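Local coordinates for protein cell division topological specificity factor (Helicobacter pylori, PDB 3KU7) that probably keeps the division inhibitors MinC and MinD from acting at mid-cell while allowing them to block septum formation at the poles, at residues Ser56-Lys61 and Val74-Pro79. Sequence-based numbering, arbitrary orientation.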
ATOM      1  N   SER A  56      15.628  -3.718   0.915  1.00 56.65           N
ATOM      2  CA  SER A  56      16.072  -3.732   2.303  1.00 56.07           C
ATOM      3  C   SER A  56      16.166  -2.317   2.867  1.00 56.44           C
ATOM      4  O   SER A  56      16.498  -2.129   4.043  1.00 56.82           O
ATOM      5  CB  SER A  56      17.425  -4.430   2.412  1.00 55.29           C
ATOM      6  OG  SER A  56      18.406  -3.692   1.721  1.00 53.83           O
ATOM      7  N   ASP A  57      15.884  -1.333   2.014  1.00 56.79           N
ATOM      8  CA  ASP A  57      15.879   0.068   2.421  1.00 55.96           C
ATOM      9  C   ASP A  57      14.417   0.477   2.473  1.00 55.13           C
ATOM     10  O   ASP A  57      13.801   0.746   1.453  1.00 55.92           O
ATOM     11  CB  ASP A  57      16.639   0.945   1.410  1.00 56.88           C
ATOM     12  CG  ASP A  57      16.634   2.446   1.777  1.00 57.99           C
ATOM     13  OD1 ASP A  57      17.525   3.175   1.282  1.00 56.94           O
ATOM     14  OD2 ASP A  57      15.749   2.915   2.531  1.00 58.96           O
ATOM     15  N   ILE A  58      13.852   0.498   3.673  1.00 53.25           N
ATOM     16  CA  ILE A  58      12.457   0.874   3.834  1.00 52.17           C
ATOM     17  C   ILE A  58      12.225   1.974   4.851  1.00 51.78           C
ATOM     18  O   ILE A  58      12.653   1.894   6.006  1.00 51.54           O
ATOM     19  CB  ILE A  58      11.620  -0.344   4.205  1.00 51.88           C
ATOM     20  CG1 ILE A  58      11.493  -1.227   2.967  1.00 51.58           C
ATOM     21  CG2 ILE A  58      10.261   0.087   4.753  1.00 49.34           C
ATOM     22  CD1 ILE A  58      10.873  -2.525   3.237  1.00 52.39           C
ATOM     23  N   HIS A  59      11.524   3.005   4.408  1.00 50.80           N
ATOM     24  CA  HIS A  59      11.245   4.128   5.268  1.00 50.89           C
ATOM     25  C   HIS A  59       9.747   4.283   5.419  1.00 51.06           C
ATOM     26  O   HIS A  59       9.040   4.333   4.427  1.00 50.31           O
ATOM     27  CB  HIS A  59      11.831   5.380   4.643  1.00 48.53           C
ATOM     28  CG  HIS A  59      11.751   6.585   5.523  1.00 47.03           C
ATOM     29  ND1 HIS A  59      12.103   7.836   5.079  1.00 45.91           N
ATOM     30  CD2 HIS A  59      11.382   6.720   6.816  1.00 46.51           C
ATOM     31  CE1 HIS A  59      11.954   8.703   6.073  1.00 47.37           C
ATOM     32  NE2 HIS A  59      11.519   8.049   7.132  1.00 46.74           N
ATOM     33  N   PHE A  60       9.260   4.342   6.655  1.00 54.07           N
ATOM     34  CA  PHE A  60       7.826   4.505   6.885  1.00 58.15           C
ATOM     35  C   PHE A  60       7.468   5.487   7.993  1.00 60.41           C
ATOM     36  O   PHE A  60       7.835   5.324   9.146  1.00 61.16           O
ATOM     37  CB  PHE A  60       7.157   3.144   7.148  1.00 57.14           C
ATOM     38  CG  PHE A  60       7.569   2.482   8.439  1.00 56.10           C
ATOM     39  CD1 PHE A  60       6.977   2.851   9.653  1.00 54.86           C
ATOM     40  CD2 PHE A  60       8.524   1.469   8.434  1.00 55.51           C
ATOM     41  CE1 PHE A  60       7.337   2.217  10.847  1.00 53.52           C
ATOM     42  CE2 PHE A  60       8.889   0.833   9.613  1.00 55.01           C
ATOM     43  CZ  PHE A  60       8.290   1.207  10.827  1.00 54.17           C
ATOM     44  N   LYS A  61       6.747   6.532   7.620  1.00 63.08           N
ATOM     45  CA  LYS A  61       6.323   7.539   8.579  1.00 65.15           C
ATOM     46  C   LYS A  61       4.808   7.556   8.591  1.00 67.50           C
ATOM     47  O   LYS A  61       4.176   6.827   7.824  1.00 66.01           O
ATOM     48  CB  LYS A  61       6.866   8.918   8.191  1.00 64.06           C
ATOM     49  CG  LYS A  61       7.040   9.183   6.695  1.00 63.29           C
ATOM     50  CD  LYS A  61       7.271  10.679   6.421  1.00 62.69           C
ATOM     51  CE  LYS A  61       7.778  11.006   5.002  1.00 61.29           C
ATOM     52  NZ  LYS A  61       9.271  10.971   4.859  1.00 59.68           N
ATOM     53  N   VAL A  74       5.008   4.950   3.110  1.00 45.69           N
ATOM     54  CA  VAL A  74       6.134   4.023   3.074  1.00 45.75           C
ATOM     55  C   VAL A  74       6.947   4.104   1.789  1.00 47.04           C
ATOM     56  O   VAL A  74       6.464   3.726   0.721  1.00 46.69           O
ATOM     57  CB  VAL A  74       5.674   2.561   3.240  1.00 44.72           C
ATOM     58  CG1 VAL A  74       6.858   1.638   3.084  1.00 43.31           C
ATOM     59  CG2 VAL A  74       5.088   2.357   4.598  1.00 43.20           C
ATOM     60  N   GLU A  75       8.189   4.581   1.916  1.00 49.60           N
ATOM     61  CA  GLU A  75       9.107   4.720   0.796  1.00 51.35           C
ATOM     62  C   GLU A  75      10.034   3.523   0.740  1.00 50.18           C
ATOM     63  O   GLU A  75      10.701   3.149   1.703  1.00 49.66           O
ATOM     64  CB  GLU A  75       9.910   6.020   0.907  1.00 55.28           C
ATOM     65  CG  GLU A  75       9.063   7.285   0.870  1.00 61.24           C
ATOM     66  CD  GLU A  75       8.201   7.535   2.135  1.00 65.07           C
ATOM     67  OE1 GLU A  75       7.265   8.361   2.062  1.00 66.59           O
ATOM     68  OE2 GLU A  75       8.452   6.939   3.208  1.00 66.62           O
ATOM     69  N   ILE A  76      10.069   2.941  -0.441  1.00 49.76           N
ATOM     70  CA  ILE A  76      10.832   1.748  -0.701  1.00 50.05           C
ATOM     71  C   ILE A  76      11.827   1.880  -1.850  1.00 50.01           C
ATOM     72  O   ILE A  76      11.447   2.061  -2.997  1.00 50.22           O
ATOM     73  CB  ILE A  76       9.841   0.601  -1.007  1.00 50.69           C
ATOM     74  CG1 ILE A  76       8.785   0.514   0.117  1.00 50.69           C
ATOM     75  CG2 ILE A  76      10.605  -0.701  -1.190  1.00 49.93           C
ATOM     76  CD1 ILE A  76       7.526  -0.285  -0.216  1.00 48.54           C
ATOM     77  N   ILE A  77      13.107   1.771  -1.526  1.00 50.11           N
ATOM     78  CA  ILE A  77      14.151   1.834  -2.529  1.00 50.22           C
ATOM     79  C   ILE A  77      14.443   0.436  -3.054  1.00 52.35           C
ATOM     80  O   ILE A  77      14.842  -0.440  -2.302  1.00 53.35           O
ATOM     81  CB  ILE A  77      15.448   2.424  -1.948  1.00 49.36           C
ATOM     82  CG1 ILE A  77      15.295   3.922  -1.712  1.00 49.72           C
ATOM     83  CG2 ILE A  77      16.574   2.178  -2.875  1.00 49.84           C
ATOM     84  CD1 ILE A  77      14.419   4.235  -0.536  1.00 52.94           C
ATOM     85  N   LEU A  78      14.257   0.238  -4.356  1.00 52.61           N
ATOM     86  CA  LEU A  78      14.513  -1.057  -4.988  1.00 52.33           C
ATOM     87  C   LEU A  78      15.998  -1.375  -5.150  1.00 52.74           C
ATOM     88  O   LEU A  78      16.830  -0.480  -5.270  1.00 53.90           O
ATOM     89  CB  LEU A  78      13.839  -1.136  -6.366  1.00 51.76           C
ATOM     90  CG  LEU A  78      12.326  -0.975  -6.464  1.00 50.18           C
ATOM     91  CD1 LEU A  78      11.865  -1.184  -7.909  1.00 49.48           C
ATOM     92  CD2 LEU A  78      11.666  -1.965  -5.536  1.00 49.25           C
ATOM     93  N   PRO A  79      16.344  -2.666  -5.154  1.00 52.53           N
ATOM     94  CA  PRO A  79      17.729  -3.108  -5.302  1.00 51.58           C
ATOM     95  C   PRO A  79      18.325  -2.836  -6.686  1.00 52.28           C
ATOM     96  O   PRO A  79      17.771  -3.227  -7.716  1.00 52.49           O
ATOM     97  CB  PRO A  79      17.643  -4.597  -4.981  1.00 51.01           C
ATOM     98  CG  PRO A  79      16.469  -4.666  -4.026  1.00 50.75           C
ATOM     99  CD  PRO A  79      15.485  -3.776  -4.708  1.00 51.55           C
TER
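His59 and Glu75 form the hydrogen-bonded antiparallel pair at the middle of this contact: His59 N donates to Glu75 O (2.8 Å) and Glu75 N to His59 O (2.7 Å), and the N-to-C directions of the two strands lie 170° apart, almost exactly antiparallel. Ile77 N also donates to Asp57 O (3.2 Å).

Side chains alternate between two faces. Ile58, Phe60, Val74 and Ile76 lie on the face turned to helix 38-53, where the beta-branched Ile58, Val74 and Ile76 suit both the extended backbone and packing under a helix. Ile58 and Val74 cross at a slant, CG2 of the one approaching CG1 of the other at 4.1 Å, while Ile58 CG1 stands 4.3 Å from Ile76 CG2. The more exposed Phe60 adds its CB against Val74 CG2; its CG sits between the backbone N and the carbonyl carbon (chi1 67°), which carries the ring away from Val74. On helix 38-53, Ile46 and Gln50 meet Ile58, Arg42 meets Phe60, and Ile49 meets Ile76.

The other face, with Asp57, His59, Glu75 and Ile77, is more polar, and charged or polar side chains suit its largely exposed setting. His59 and Glu75 run alongside one another, imidazole and carboxylate planes 57° apart, and OE2 meets the ring obliquely. A bend at chi2 turns the Glu75 carboxylate towards strand 57-61. Lys61 crosses it at about a right angle, its NZ 4.3 Å from Glu75 OE1, too far for a salt bridge, though the opposite charges would probably attract weakly. At the far end, Ile77 CD1 lies 3.6 Å from Asp57 OD2, covering one side of the carboxylate with methyl and methylene groups.

Strand 69-77 also bonds to strand 22-30, so this beta hairpin joins the outer strand 57-61 to the central strand of an antiparallel sheet backed by a helix, the alpha+beta fold of the MinE topological specificity domain.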